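Local structure of uracil-DNA glycosylase (Epstein-Barr virus, 6LYJ) at residues 184-188 with 239-243. The protein belongs to the uracil-DNA glycosylase superfamily, built as an alpha/beta domain round a central four-stranded parallel sheet. Numbering follows the deposited sequence.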
# COMPACT_ATOMS: atom_id res chain seq x y z
N ALA A 184 16.04 -2.05 -19.27
CA ALA A 184 16.47 -1.31 -18.09
C ALA A 184 15.24 -0.72 -17.42
O ALA A 184 14.48 0.02 -18.05
CB ALA A 184 17.46 -0.20 -18.47
N CYS A 185 15.07 -1.03 -16.13
CA CYS A 185 13.88 -0.63 -15.40
C CYS A 185 14.23 -0.45 -13.94
O CYS A 185 15.16 -1.09 -13.43
CB CYS A 185 12.76 -1.67 -15.58
SG CYS A 185 11.15 -1.17 -14.95
N VAL A 186 13.49 0.44 -13.26
CA VAL A 186 13.61 0.64 -11.82
C VAL A 186 12.44 -0.04 -11.12
O VAL A 186 11.29 0.05 -11.58
CB VAL A 186 13.67 2.14 -11.46
CG1 VAL A 186 13.81 2.33 -9.95
CG2 VAL A 186 14.80 2.84 -12.20
N PHE A 187 12.73 -0.74 -10.02
CA PHE A 187 11.72 -1.39 -9.20
C PHE A 187 11.82 -0.86 -7.78
O PHE A 187 12.88 -0.96 -7.15
CB PHE A 187 11.89 -2.92 -9.21
CG PHE A 187 11.68 -3.55 -10.56
CD1 PHE A 187 12.67 -3.48 -11.53
CD2 PHE A 187 10.50 -4.21 -10.85
CE1 PHE A 187 12.48 -4.06 -12.78
CE2 PHE A 187 10.30 -4.80 -12.09
CZ PHE A 187 11.29 -4.72 -13.05
N MET A 188 10.73 -0.28 -7.27
CA MET A 188 10.69 0.30 -5.93
C MET A 188 9.86 -0.62 -5.04
O MET A 188 8.64 -0.72 -5.20
CB MET A 188 10.12 1.71 -5.95
CG MET A 188 10.87 2.70 -6.84
SD MET A 188 10.13 4.35 -6.76
CE MET A 188 11.20 5.29 -7.85
N ALA A 239 16.16 6.75 -9.04
CA ALA A 239 15.48 6.23 -10.22
C ALA A 239 15.77 7.09 -11.44
O ALA A 239 16.13 6.57 -12.51
CB ALA A 239 13.97 6.15 -9.96
N ASN A 240 15.62 8.42 -11.31
CA ASN A 240 15.91 9.27 -12.46
C ASN A 240 17.39 9.25 -12.84
O ASN A 240 17.72 9.33 -14.03
CB ASN A 240 15.44 10.70 -12.21
CG ASN A 240 14.00 10.92 -12.64
OD1 ASN A 240 13.45 10.14 -13.41
ND2 ASN A 240 13.39 12.00 -12.14
N ASN A 241 18.29 9.14 -11.86
CA ASN A 241 19.71 8.99 -12.18
C ASN A 241 19.95 7.73 -13.01
O ASN A 241 20.69 7.76 -14.00
CB ASN A 241 20.56 8.95 -10.91
CG ASN A 241 20.58 10.27 -10.17
OD1 ASN A 241 20.21 11.31 -10.72
ND2 ASN A 241 21.04 10.25 -8.93
N PHE A 242 19.31 6.63 -12.62
CA PHE A 242 19.44 5.39 -13.38
C PHE A 242 18.93 5.58 -14.80
O PHE A 242 19.61 5.22 -15.77
CB PHE A 242 18.69 4.27 -12.67
CG PHE A 242 18.70 2.96 -13.40
CD1 PHE A 242 19.78 2.09 -13.29
CD2 PHE A 242 17.61 2.57 -14.18
CE1 PHE A 242 19.79 0.88 -13.96
CE2 PHE A 242 17.62 1.36 -14.85
CZ PHE A 242 18.71 0.51 -14.73
N LEU A 243 17.74 6.17 -14.94
CA LEU A 243 17.16 6.35 -16.27
C LEU A 243 18.07 7.21 -17.14
O LEU A 243 18.26 6.92 -18.33
CB LEU A 243 15.77 6.97 -16.16
CG LEU A 243 14.71 6.11 -15.45
CD1 LEU A 243 13.36 6.84 -15.38
CD2 LEU A 243 14.55 4.76 -16.14
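Val186 divides its two methyl groups between Ala239 and Phe242, about one turn apart on helix 235-245. Val186 CG2 lies 3.4 Å from Phe242 CD2, approaching the ring obliquely, while CG1 of the same valine reaches Ala239 CB at 3.8 Å. CG1 stands anti to the backbone N (chi1 -179°), which leaves CG2 beside that N and turned to the ring. The same Ala239 CB receives the tip of Met188, whose extended chain brings CE to 3.6 Å; two strand side chains thus close on one small methyl in a buried cluster of apolar side chains. Strand 186-190 is an inner strand of the parallel sheet of this alpha/beta fold, between 85-89 and 207-211; the axes of 186-188 and 239-243 run nearly antiparallel (167°) and come within 9.6 Å, with no hydrogen bond crossing between the two segments. Packing thins toward Leu243, whose CD2 stays 4.4 Å from Val186 CG2. At the partly exposed end, before the strand begins, the Phe242 ring lies beside the backbone of 184-185: Cys185 N meets its edge near the ring plane, 3.7 Å from CE2, and Ala184 CB comes obliquely to the same carbon at 3.9 Å. Phe242 also touches Leu207 on the neighbouring strand.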